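Local coordinates for period circadian protein homolog 2 (Mus musculus, PDB 3GDI) that probably acts in the mammalian circadian clock as a regulator of transcription, using tandem PAS domains for protein-protein interactions, at residues 202-208 with 231-235; 127-131 with 141-145; 151-155 with 184-188; 212-217 with 299-304; 175-180 with 195-200. All blocks are in the same frame, centred on the assembly; numbering follows the deposited sequence.

Contact 1: residues 202-208 with 231-235; sequences VQLHPSD and PIRFR
D208 OD1 is gripped twice by one arginine: the backbone N of R233 lies 2.9 Å from it, on the anti lone pair, and R233 NE makes a long, weak but straight salt bridge to the same oxygen. This fixes the connector that follows helix 200-203 of the second PAS domain against strand 227-235, an outermost strand of its antiparallel sheet. The R233 guanidinium then lies flat on the H205 imidazole, planes 1° apart and centres 3.6 Å apart, while D208 OD1 sits at the guanidinium edge. With CG of H205 anti to the backbone N (chi1 -179°), the ring runs alongside the arginine and points the same way. With an alanine here, one face of the R233 guanidinium would probably lose its stacking partner and the group would be freer to turn. Backbone bonds bracket L204: H205 N to R233 O at 3.1 Å, and R235 N to Q203 O at 2.7 Å. Q203 CB rests over one face of the F234 ring, 3.8 Å from its centroid. R235, whose NH2 also pairs with E286, gives NH1 to V202 O at 3.3 Å, the donor standing 60° out of the carbonyl plane.

Contact 2: residues 127-131 with 141-145; sequences PYLVK and QLCCL
L129 lays its CD2 methyl across L142, 4.1 Å from L142 CB, on the face of a beta hairpin that also carries K131 and C144. The two strands of this hairpin, 121-131 and 142-150, are neighbours in the five-stranded antiparallel sheet of the first PAS domain. Their local axes come within 4.3 Å at 140°, well short of strictly antiparallel, which indicates a marked twist near the hairpin end.

On the same face K131 contributes only the foot of its chain: K131 CG is 3.9 Å from L142 CB, and the bend at chi3 (58°) lies beyond that contact, as the ammonium end leads off from the partner strand. CG of L142 stands between its own backbone N and carbonyl carbon (chi1 57°), and from there CD1 also reaches CD2 of L129. P127 adds a looser touch, with its CB near C144 SG.

The other face holds Y128, V130, C143 and L145. V130 CG2 approaches L145 CB at 4.4 Å, a light apolar contact, while the Y128 ring leads away to meet the ring of W85.

Pairing is firmest at Y128 and L145, where two reciprocal backbone bonds, Y128 N to L145 O and L145 N to Y128 O, are each 2.7 Å long. Two residues along, between V130 and C143, the bonds are unequal: V130 N to C143 O is weak at 3.4 Å, whereas C143 N to V130 O is 2.7 Å.

Contact 3: residues 151-155 with 184-188; sequences VHSGY and AVPLL
The 151-155 segment has no regular structure and passes helix 184-188 with its closest backbone approach at S153 and P186, whose CA atoms are 4.9 Å apart. It belongs to the linker that leaves the last strand of the first PAS domain, so the contact seats the interdomain connection on a short helix of the second. Two consecutive carbonyls of that helix, those of P186 and L187, accept bonds from the linker. G154 N gives a nearly straight bond (168°) to P186 O at 3.1 Å.

One residue on, the hydroxyl of Y155 donates to L187 O at 2.8 Å, in the carbonyl plane and on a lone pair. The oxygen lies at the edge of the tyrosine ring, while L187 CD2 packs 3.8 Å from Y155 CZ, the two side chains crossing at about a right angle. A phenylalanine in place of Y155 would probably keep much of the ring packing but leave L187 O without this hydroxyl donor. Y155 N donates to S153 OG, an ST turn; S153 OG is also hydrogen-bonded to the backbone O of E275. At the start of the segment, CG1 of V151 stands anti to the backbone N (chi1 175°) and meets P186 CG at 3.9 Å, crosswise to the proline ring.

Contact 4: residues 212-217 with 299-304; sequences MLAIHK and QIHRLL
I300 sets its CG2 methyl over one face of the H216 imidazole, a CH-pi contact 3.8 Å from the ring centroid. The torsions of both residues explain the fit. In I300, CG2 is anti to the backbone N while CG1 is anti to the carbonyl carbon (chi1 -70°), and the branch through CG1 ends in a CD1 methyl 4.1 Å from M212 CB. Thus one isoleucine spans a full turn of the opposing helix.

H216 turns its CG anti to its carbonyl carbon (chi1 -70°), which folds the ring back along its own helix. From there ND1 donates to M212 O at 2.7 Å, with that oxygen in the ring plane. M212 O also takes the backbone N of H216, the two donors reaching it from opposite faces of the carbonyl plane. The ring's rotation is held at two points, by ND1 on M212 O and by NE2, which is hydrogen-bonded to H171 NE2 of the sheet.

Further out, L213 CD1 slides past I300 CG1 at 4.1 Å, the two side chains running in opposite directions. The extended Q299 chain crosses L213 at about a right angle. L303 reaches across with CD2, 3.5 Å from K217 CG, and L304 CD2 comes obliquely to the imidazole at CD2.

No hydrogen bond joins the two segments. Their axes are 10.1 Å apart and only 7° from parallel, so this is largely apolar packing of two nearly parallel helices, the C-terminal helix 291-303 on helix 209-221 of the second PAS domain.

Contact 5: residues 175-180 with 195-200; sequences CLFQAV and LIETPV
C175 opens the pairing by accepting V200 N on its carbonyl O at 2.9 Å, a straight bond (169°). L176 bridges to P199 through its backbone, its CA sending a CH toward T198 O, while its CG packs against E197 O. F177 carries most of the contact. Its N donates to T198 O and its O accepts E197 N, both at 3.1 Å, and its ring is held on several sides. V200 CG2 stands over the centre of one face, 4.0 Å from the centroid; L195 CD2 runs alongside at 3.7 Å from F177 CE2, and T198 OG1 lies at the edge, in plane. CG anti to the carbonyl carbon (chi1 -73°) directs this ring in among them. T198 OG1 is itself engaged, donating to L195 O at 2.9 Å from the same side as T198 N. Q178 and A179 follow as a classic beta bulge opposite T170, and Q178 also packs on Q178 of the second subunit. V180 ends the segment with CG2 4.0 Å from L195 CB. Here a type II turn from L195 to T198, in the connection between helices 192-195 and 200-203, docks against edge strand 177-180 of the PAS-fold sheet.

Contacts 1, 3, 4 and 5 all involve the second PAS domain, whereas contact 2 lies in the first, its centre 42 Å from that of contact 1. Contact 3 is the most buried and joins linker to helix through carbonyl acceptors; the other four are partly buried, each with exposed residues at the margin. Contacts 1 and 5 fasten connecting segments to the two outermost strands of one sheet, and F234 meets F177 between them; only contact 1 adds a salt bridge and a guanidinium-imidazole stack. Contact 4 is largely apolar between helices and touches contact 5 through I300 and C175. Contact 2 instead depends on backbone pairing between adjacent strands, with modest side-chain overlap.

Contact 1: residues 202-208 with 231-235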
# COMPACT_ATOMS: atom_id res chain seq x y z
N VAL A 202 -1.73 16.07 8.71
CA VAL A 202 -1.01 16.06 9.97
C VAL A 202 0.41 16.58 9.79
O VAL A 202 0.92 17.33 10.64
CB VAL A 202 -1.04 14.62 10.59
CG1 VAL A 202 0.23 14.32 11.35
CG2 VAL A 202 -2.21 14.53 11.54
N GLN A 203 1.05 16.22 8.69
CA GLN A 203 2.42 16.67 8.41
C GLN A 203 2.52 18.13 8.02
O GLN A 203 3.60 18.70 8.02
CB GLN A 203 3.03 15.83 7.29
CG GLN A 203 3.09 14.36 7.58
CD GLN A 203 3.83 14.05 8.86
OE1 GLN A 203 4.83 14.68 9.18
NE2 GLN A 203 3.36 13.06 9.59
N LEU A 204 1.40 18.76 7.68
CA LEU A 204 1.45 20.15 7.28
C LEU A 204 1.41 21.08 8.48
O LEU A 204 0.85 20.75 9.51
CB LEU A 204 0.29 20.48 6.33
CG LEU A 204 0.52 20.38 4.81
CD1 LEU A 204 1.09 19.04 4.41
CD2 LEU A 204 -0.80 20.60 4.13
N HIS A 205 2.01 22.26 8.33
CA HIS A 205 1.99 23.22 9.41
C HIS A 205 0.53 23.57 9.64
O HIS A 205 -0.24 23.68 8.69
CB HIS A 205 2.76 24.49 9.01
CG HIS A 205 2.80 25.53 10.09
ND1 HIS A 205 3.97 25.90 10.72
CD2 HIS A 205 1.81 26.23 10.69
CE1 HIS A 205 3.69 26.77 11.67
NE2 HIS A 205 2.39 26.99 11.67
N PRO A 206 0.12 23.72 10.91
CA PRO A 206 -1.28 24.05 11.22
C PRO A 206 -1.85 25.27 10.49
O PRO A 206 -3.06 25.39 10.33
CB PRO A 206 -1.27 24.22 12.75
CG PRO A 206 0.18 24.41 13.11
CD PRO A 206 0.89 23.51 12.15
N SER A 207 -0.99 26.18 10.03
CA SER A 207 -1.46 27.36 9.31
C SER A 207 -1.55 27.16 7.79
O SER A 207 -2.02 28.03 7.07
CB SER A 207 -0.56 28.56 9.60
OG SER A 207 -0.54 28.85 10.98
N ASP A 208 -1.09 26.00 7.31
CA ASP A 208 -1.13 25.70 5.89
C ASP A 208 -2.10 24.56 5.61
O ASP A 208 -2.16 24.04 4.50
CB ASP A 208 0.27 25.34 5.40
CG ASP A 208 1.22 26.52 5.47
OD1 ASP A 208 2.45 26.32 5.24
OD2 ASP A 208 0.75 27.65 5.74
N PRO A 231 4.09 29.06 -0.76
CA PRO A 231 4.84 27.98 -0.12
C PRO A 231 3.93 27.18 0.81
O PRO A 231 2.89 27.66 1.26
CB PRO A 231 5.89 28.72 0.66
CG PRO A 231 5.05 29.83 1.25
CD PRO A 231 4.18 30.29 0.06
N ILE A 232 4.34 25.95 1.10
CA ILE A 232 3.62 25.09 2.00
C ILE A 232 4.71 24.58 2.93
O ILE A 232 5.82 24.30 2.48
CB ILE A 232 2.96 23.89 1.25
CG1 ILE A 232 1.60 24.29 0.67
CG2 ILE A 232 2.79 22.70 2.18
CD1 ILE A 232 0.52 24.44 1.72
N ARG A 233 4.42 24.50 4.22
CA ARG A 233 5.40 24.00 5.17
C ARG A 233 5.06 22.57 5.54
O ARG A 233 3.92 22.27 5.89
CB ARG A 233 5.46 24.90 6.39
CG ARG A 233 6.26 26.17 6.11
CD ARG A 233 6.18 27.15 7.24
NE ARG A 233 4.80 27.57 7.46
CZ ARG A 233 4.41 28.43 8.40
NH1 ARG A 233 5.31 28.97 9.21
NH2 ARG A 233 3.13 28.74 8.53
N PHE A 234 6.05 21.69 5.46
CA PHE A 234 5.89 20.27 5.74
C PHE A 234 6.80 19.87 6.91
O PHE A 234 8.00 20.20 6.91
CB PHE A 234 6.30 19.49 4.49
CG PHE A 234 5.85 18.06 4.48
CD1 PHE A 234 4.72 17.68 3.75
CD2 PHE A 234 6.55 17.09 5.18
CE1 PHE A 234 4.30 16.35 3.71
CE2 PHE A 234 6.14 15.75 5.15
CZ PHE A 234 5.01 15.39 4.41
N ARG A 235 6.25 19.17 7.90
CA ARG A 235 7.04 18.77 9.06
C ARG A 235 7.95 17.57 8.80
O ARG A 235 7.55 16.59 8.18
CB ARG A 235 6.12 18.46 10.24
CG ARG A 235 6.87 18.08 11.52
CD ARG A 235 6.00 18.30 12.75
NE ARG A 235 4.69 17.68 12.60
CZ ARG A 235 4.49 16.37 12.56
NH1 ARG A 235 3.26 15.89 12.41
NH2 ARG A 235 5.52 15.54 12.67
O HOH W 1 2.19 19.72 12.38

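Contact 2: residues 127-131 with 141-145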
# COMPACT_ATOMS: atom_id res chain seq x y z
N PRO A 127 16.98 -6.05 -1.98
CA PRO A 127 16.87 -7.50 -1.79
C PRO A 127 17.06 -8.35 -3.05
O PRO A 127 16.44 -8.09 -4.08
CB PRO A 127 15.47 -7.64 -1.23
CG PRO A 127 14.72 -6.66 -2.05
CD PRO A 127 15.64 -5.45 -2.08
N TYR A 128 17.90 -9.37 -2.93
CA TYR A 128 18.17 -10.29 -4.03
C TYR A 128 18.01 -11.74 -3.57
O TYR A 128 18.49 -12.11 -2.50
CB TYR A 128 19.59 -10.08 -4.55
CG TYR A 128 19.80 -8.75 -5.22
CD1 TYR A 128 19.04 -8.38 -6.33
CD2 TYR A 128 20.76 -7.86 -4.74
CE1 TYR A 128 19.24 -7.15 -6.95
CE2 TYR A 128 20.97 -6.62 -5.36
CZ TYR A 128 20.20 -6.27 -6.46
OH TYR A 128 20.40 -5.06 -7.09
N LEU A 129 17.33 -12.54 -4.38
CA LEU A 129 17.12 -13.95 -4.06
C LEU A 129 18.40 -14.71 -4.46
O LEU A 129 18.86 -14.60 -5.59
CB LEU A 129 15.91 -14.48 -4.84
CG LEU A 129 15.12 -15.65 -4.26
CD1 LEU A 129 13.85 -15.85 -5.08
CD2 LEU A 129 15.97 -16.91 -4.25
N VAL A 130 18.97 -15.46 -3.51
CA VAL A 130 20.21 -16.21 -3.76
C VAL A 130 20.32 -17.53 -3.00
O VAL A 130 19.96 -17.61 -1.82
CB VAL A 130 21.45 -15.33 -3.42
CG1 VAL A 130 22.70 -16.17 -3.37
CG2 VAL A 130 21.61 -14.24 -4.46
N LYS A 131 20.83 -18.56 -3.67
CA LYS A 131 21.00 -19.89 -3.07
C LYS A 131 22.33 -20.07 -2.33
O LYS A 131 23.35 -19.48 -2.70
CB LYS A 131 20.89 -20.97 -4.15
CG LYS A 131 19.51 -21.10 -4.79
CD LYS A 131 19.53 -22.18 -5.86
CE LYS A 131 19.95 -23.53 -5.29
NZ LYS A 131 20.16 -24.56 -6.36
N GLN A 141 19.92 -24.54 -0.25
CA GLN A 141 18.89 -23.68 0.32
C GLN A 141 18.90 -22.31 -0.33
O GLN A 141 19.97 -21.71 -0.52
CB GLN A 141 19.10 -23.50 1.83
CG GLN A 141 20.40 -22.77 2.18
CD GLN A 141 20.28 -21.95 3.44
OE1 GLN A 141 19.54 -20.96 3.49
NE2 GLN A 141 21.01 -22.35 4.47
N LEU A 142 17.72 -21.80 -0.66
CA LEU A 142 17.61 -20.49 -1.28
C LEU A 142 17.28 -19.45 -0.21
O LEU A 142 16.25 -19.55 0.48
CB LEU A 142 16.54 -20.49 -2.38
CG LEU A 142 15.10 -20.90 -2.05
CD1 LEU A 142 14.19 -20.50 -3.20
CD2 LEU A 142 15.03 -22.40 -1.80
N CYS A 143 18.15 -18.45 -0.07
CA CYS A 143 17.95 -17.39 0.92
C CYS A 143 17.72 -16.02 0.27
O CYS A 143 17.04 -15.91 -0.75
CB CYS A 143 19.16 -17.33 1.87
SG CYS A 143 20.65 -16.57 1.19
N CYS A 144 18.30 -14.97 0.86
CA CYS A 144 18.14 -13.61 0.36
C CYS A 144 19.32 -12.72 0.73
O CYS A 144 19.59 -12.49 1.90
CB CYS A 144 16.85 -12.99 0.91
SG CYS A 144 16.74 -11.19 0.69
N LEU A 145 20.02 -12.22 -0.28
CA LEU A 145 21.15 -11.34 -0.01
C LEU A 145 20.62 -9.93 -0.14
O LEU A 145 19.64 -9.69 -0.85
CB LEU A 145 22.28 -11.60 -1.01
CG LEU A 145 23.61 -10.90 -0.71
CD1 LEU A 145 24.73 -11.67 -1.38
CD2 LEU A 145 23.58 -9.46 -1.20

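Contact 3: residues 151-155 with 184-188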
# COMPACT_ATOMS: atom_id res chain seq x y z
N VAL A 151 22.00 5.84 4.83
CA VAL A 151 21.43 7.04 4.25
C VAL A 151 21.78 8.30 5.03
O VAL A 151 21.74 8.32 6.27
CB VAL A 151 19.89 6.93 4.15
CG1 VAL A 151 19.30 8.24 3.65
CG2 VAL A 151 19.51 5.80 3.22
N HIS A 152 22.13 9.36 4.30
CA HIS A 152 22.50 10.64 4.92
C HIS A 152 21.53 11.78 4.63
O HIS A 152 21.01 11.91 3.53
CB HIS A 152 23.91 11.06 4.48
CG HIS A 152 24.99 10.19 5.02
ND1 HIS A 152 25.46 9.08 4.35
CD2 HIS A 152 25.63 10.20 6.21
CE1 HIS A 152 26.34 8.45 5.10
NE2 HIS A 152 26.46 9.12 6.24
N SER A 153 21.31 12.60 5.65
CA SER A 153 20.44 13.75 5.53
C SER A 153 20.92 14.60 4.36
O SER A 153 22.09 14.99 4.32
CB SER A 153 20.48 14.57 6.81
OG SER A 153 19.90 15.83 6.59
N GLY A 154 20.04 14.88 3.41
CA GLY A 154 20.43 15.69 2.27
C GLY A 154 20.77 17.13 2.60
O GLY A 154 21.09 17.91 1.71
N TYR A 155 20.69 17.50 3.88
CA TYR A 155 20.99 18.86 4.30
C TYR A 155 22.37 18.96 4.96
O TYR A 155 22.68 19.97 5.60
CB TYR A 155 19.92 19.38 5.26
CG TYR A 155 18.51 19.26 4.72
CD1 TYR A 155 17.64 18.28 5.20
CD2 TYR A 155 18.07 20.10 3.71
CE1 TYR A 155 16.35 18.15 4.68
CE2 TYR A 155 16.79 19.97 3.17
CZ TYR A 155 15.94 19.00 3.66
OH TYR A 155 14.68 18.88 3.13
N ALA A 184 12.47 11.26 -0.94
CA ALA A 184 11.90 11.92 0.23
C ALA A 184 12.58 11.54 1.54
O ALA A 184 12.68 12.38 2.45
CB ALA A 184 10.41 11.61 0.32
N VAL A 185 13.04 10.30 1.67
CA VAL A 185 13.67 9.88 2.91
C VAL A 185 14.78 10.83 3.33
O VAL A 185 14.79 11.33 4.46
CB VAL A 185 14.21 8.44 2.81
CG1 VAL A 185 14.87 8.06 4.12
CG2 VAL A 185 13.08 7.46 2.50
N PRO A 186 15.73 11.11 2.43
CA PRO A 186 16.82 12.03 2.79
C PRO A 186 16.37 13.48 3.03
O PRO A 186 17.05 14.24 3.72
CB PRO A 186 17.77 11.92 1.59
CG PRO A 186 17.52 10.55 1.09
CD PRO A 186 16.02 10.44 1.16
N LEU A 187 15.23 13.87 2.48
CA LEU A 187 14.78 15.25 2.67
C LEU A 187 13.78 15.42 3.82
O LEU A 187 13.51 16.55 4.23
CB LEU A 187 14.18 15.79 1.37
CG LEU A 187 15.12 15.91 0.16
CD1 LEU A 187 14.31 16.16 -1.09
CD2 LEU A 187 16.12 17.02 0.39
N LEU A 188 13.25 14.32 4.34
CA LEU A 188 12.27 14.40 5.42
C LEU A 188 12.67 13.75 6.73
O LEU A 188 12.25 14.20 7.79
CB LEU A 188 10.94 13.81 4.96
CG LEU A 188 10.24 14.51 3.80
CD1 LEU A 188 8.91 13.83 3.57
CD2 LEU A 188 10.04 16.00 4.10

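Contact 4: residues 212-217 with 299-304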
# COMPACT_ATOMS: atom_id res chain seq x y z
N MET A 212 -5.05 23.47 2.09
CA MET A 212 -5.27 22.21 1.41
C MET A 212 -6.66 22.11 0.80
O MET A 212 -6.84 21.47 -0.24
CB MET A 212 -5.03 21.03 2.35
CG MET A 212 -3.58 20.72 2.58
SD MET A 212 -2.67 20.56 1.01
CE MET A 212 -2.86 18.86 0.69
N LEU A 213 -7.63 22.75 1.43
CA LEU A 213 -9.00 22.71 0.93
C LEU A 213 -9.08 23.37 -0.45
O LEU A 213 -9.73 22.85 -1.35
CB LEU A 213 -9.94 23.42 1.89
CG LEU A 213 -11.40 23.41 1.44
CD1 LEU A 213 -11.91 21.97 1.41
CD2 LEU A 213 -12.23 24.26 2.39
N ALA A 214 -8.41 24.51 -0.59
CA ALA A 214 -8.41 25.24 -1.85
C ALA A 214 -7.55 24.53 -2.88
O ALA A 214 -7.82 24.57 -4.08
CB ALA A 214 -7.89 26.66 -1.64
N ILE A 215 -6.51 23.87 -2.41
CA ILE A 215 -5.64 23.17 -3.33
C ILE A 215 -6.40 22.02 -3.98
O ILE A 215 -6.30 21.83 -5.19
CB ILE A 215 -4.39 22.65 -2.60
CG1 ILE A 215 -3.51 23.85 -2.25
CG2 ILE A 215 -3.64 21.68 -3.47
CD1 ILE A 215 -2.50 23.57 -1.14
N HIS A 216 -7.17 21.27 -3.21
CA HIS A 216 -7.89 20.17 -3.82
C HIS A 216 -8.98 20.66 -4.78
O HIS A 216 -9.21 20.04 -5.82
CB HIS A 216 -8.45 19.23 -2.76
CG HIS A 216 -7.38 18.44 -2.07
ND1 HIS A 216 -6.49 19.01 -1.18
CD2 HIS A 216 -6.98 17.15 -2.22
CE1 HIS A 216 -5.60 18.11 -0.82
NE2 HIS A 216 -5.87 16.97 -1.44
N LYS A 217 -9.62 21.77 -4.45
CA LYS A 217 -10.65 22.33 -5.32
C LYS A 217 -10.05 22.65 -6.68
O LYS A 217 -10.66 22.38 -7.72
CB LYS A 217 -11.24 23.61 -4.71
CG LYS A 217 -11.99 23.36 -3.43
CD LYS A 217 -12.95 24.48 -3.10
CE LYS A 217 -13.90 24.06 -1.98
NZ LYS A 217 -14.86 25.14 -1.61
N GLN A 299 -13.87 16.75 4.86
CA GLN A 299 -14.36 17.83 4.02
C GLN A 299 -13.75 17.73 2.62
O GLN A 299 -14.41 17.99 1.62
CB GLN A 299 -13.98 19.16 4.66
CG GLN A 299 -14.72 20.37 4.16
CD GLN A 299 -14.25 21.64 4.84
OE1 GLN A 299 -14.09 21.68 6.07
NE2 GLN A 299 -14.04 22.70 4.05
N ILE A 300 -12.47 17.35 2.58
CA ILE A 300 -11.76 17.21 1.31
C ILE A 300 -12.21 15.93 0.62
O ILE A 300 -12.50 15.93 -0.58
CB ILE A 300 -10.23 17.17 1.55
CG1 ILE A 300 -9.74 18.55 1.98
CG2 ILE A 300 -9.52 16.73 0.29
CD1 ILE A 300 -8.29 18.59 2.43
N HIS A 301 -12.27 14.83 1.37
CA HIS A 301 -12.68 13.55 0.81
C HIS A 301 -14.05 13.71 0.13
O HIS A 301 -14.27 13.20 -0.96
CB HIS A 301 -12.78 12.50 1.91
CG HIS A 301 -12.89 11.10 1.39
ND1 HIS A 301 -13.09 10.01 2.22
CD2 HIS A 301 -12.79 10.60 0.14
CE1 HIS A 301 -13.11 8.91 1.50
NE2 HIS A 301 -12.94 9.23 0.23
N ARG A 302 -14.95 14.41 0.81
CA ARG A 302 -16.28 14.66 0.27
C ARG A 302 -16.13 15.30 -1.10
O ARG A 302 -16.74 14.87 -2.08
CB ARG A 302 -17.06 15.60 1.19
CG ARG A 302 -18.50 15.86 0.73
CD ARG A 302 -19.18 16.99 1.52
NE ARG A 302 -20.59 17.11 1.13
CZ ARG A 302 -21.41 18.08 1.53
NH1 ARG A 302 -20.99 19.05 2.34
NH2 ARG A 302 -22.68 18.09 1.11
N LEU A 303 -15.29 16.32 -1.17
CA LEU A 303 -15.03 17.03 -2.42
C LEU A 303 -14.55 16.11 -3.55
O LEU A 303 -15.04 16.18 -4.67
CB LEU A 303 -13.99 18.13 -2.17
CG LEU A 303 -13.75 19.11 -3.31
CD1 LEU A 303 -14.94 20.06 -3.38
CD2 LEU A 303 -12.46 19.89 -3.08
N LEU A 304 -13.58 15.25 -3.25
CA LEU A 304 -13.02 14.34 -4.24
C LEU A 304 -13.94 13.20 -4.67
O LEU A 304 -13.56 12.38 -5.50
CB LEU A 304 -11.69 13.75 -3.74
CG LEU A 304 -10.39 14.56 -3.66
CD1 LEU A 304 -10.36 15.68 -4.67
CD2 LEU A 304 -10.24 15.10 -2.27

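Contact 5: residues 175-180 with 195-200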
# COMPACT_ATOMS: atom_id res chain seq x y z
N CYS A 175 -7.32 11.24 1.83
CA CYS A 175 -6.17 12.00 2.31
C CYS A 175 -5.13 11.31 3.18
O CYS A 175 -4.49 11.96 4.00
CB CYS A 175 -6.64 13.27 3.01
SG CYS A 175 -7.34 14.48 1.87
N LEU A 176 -4.96 10.00 3.00
CA LEU A 176 -3.93 9.25 3.71
C LEU A 176 -2.85 8.97 2.66
O LEU A 176 -3.17 8.60 1.52
CB LEU A 176 -4.48 7.92 4.21
CG LEU A 176 -5.24 7.86 5.53
CD1 LEU A 176 -5.86 9.21 5.85
CD2 LEU A 176 -6.29 6.74 5.44
N PHE A 177 -1.58 9.16 3.01
CA PHE A 177 -0.50 8.90 2.05
C PHE A 177 -0.66 7.51 1.46
O PHE A 177 -1.15 6.60 2.12
CB PHE A 177 0.87 8.98 2.73
CG PHE A 177 1.30 10.38 3.07
CD1 PHE A 177 1.58 11.31 2.07
CD2 PHE A 177 1.43 10.77 4.40
CE1 PHE A 177 1.97 12.62 2.38
CE2 PHE A 177 1.83 12.08 4.72
CZ PHE A 177 2.10 13.00 3.70
N GLN A 178 -0.26 7.33 0.20
CA GLN A 178 -0.32 6.02 -0.44
C GLN A 178 1.12 5.56 -0.69
O GLN A 178 1.44 4.37 -0.70
CB GLN A 178 -1.09 6.10 -1.77
CG GLN A 178 -1.17 4.76 -2.51
CD GLN A 178 0.03 4.55 -3.44
OE1 GLN A 178 0.34 3.41 -3.84
NE2 GLN A 178 0.69 5.63 -3.80
N ALA A 179 1.99 6.55 -0.91
CA ALA A 179 3.38 6.29 -1.16
C ALA A 179 4.15 7.58 -1.07
O ALA A 179 3.58 8.67 -1.21
CB ALA A 179 3.56 5.68 -2.53
N VAL A 180 5.44 7.44 -0.82
CA VAL A 180 6.37 8.55 -0.74
C VAL A 180 7.55 8.00 -1.53
O VAL A 180 7.95 6.85 -1.32
CB VAL A 180 6.80 8.81 0.70
CG1 VAL A 180 7.64 10.05 0.76
CG2 VAL A 180 5.58 8.95 1.60
N LEU A 195 5.04 7.17 7.01
CA LEU A 195 4.02 8.04 6.44
C LEU A 195 2.89 7.34 5.70
O LEU A 195 1.80 7.90 5.57
CB LEU A 195 4.68 9.05 5.50
CG LEU A 195 5.54 10.08 6.22
CD1 LEU A 195 6.43 10.87 5.26
CD2 LEU A 195 4.60 11.00 6.97
N ILE A 196 3.12 6.13 5.21
CA ILE A 196 2.07 5.43 4.48
C ILE A 196 0.86 5.16 5.37
O ILE A 196 1.00 4.61 6.46
CB ILE A 196 2.58 4.10 3.89
CG1 ILE A 196 3.61 4.37 2.79
CG2 ILE A 196 1.43 3.32 3.28
CD1 ILE A 196 4.21 3.10 2.20
N GLU A 197 -0.32 5.55 4.89
CA GLU A 197 -1.59 5.35 5.61
C GLU A 197 -1.85 6.35 6.75
O GLU A 197 -2.73 6.11 7.58
CB GLU A 197 -1.67 3.93 6.19
CG GLU A 197 -1.55 2.81 5.16
CD GLU A 197 -2.78 2.66 4.30
OE1 GLU A 197 -2.87 1.64 3.58
OE2 GLU A 197 -3.66 3.55 4.33
N THR A 198 -1.10 7.44 6.79
CA THR A 198 -1.33 8.44 7.83
C THR A 198 -1.88 9.71 7.18
O THR A 198 -1.68 9.94 5.99
CB THR A 198 -0.02 8.75 8.60
OG1 THR A 198 0.84 9.56 7.80
CG2 THR A 198 0.70 7.44 8.94
N PRO A 199 -2.57 10.56 7.96
CA PRO A 199 -3.13 11.80 7.39
C PRO A 199 -2.09 12.72 6.80
O PRO A 199 -1.10 13.05 7.44
CB PRO A 199 -3.85 12.44 8.59
CG PRO A 199 -4.18 11.28 9.48
CD PRO A 199 -2.90 10.46 9.39
N VAL A 200 -2.34 13.13 5.57
CA VAL A 200 -1.47 14.06 4.87
C VAL A 200 -1.42 15.37 5.65
O VAL A 200 -0.36 15.93 5.89
CB VAL A 200 -2.03 14.36 3.47
CG1 VAL A 200 -1.28 15.53 2.84
CG2 VAL A 200 -1.95 13.11 2.61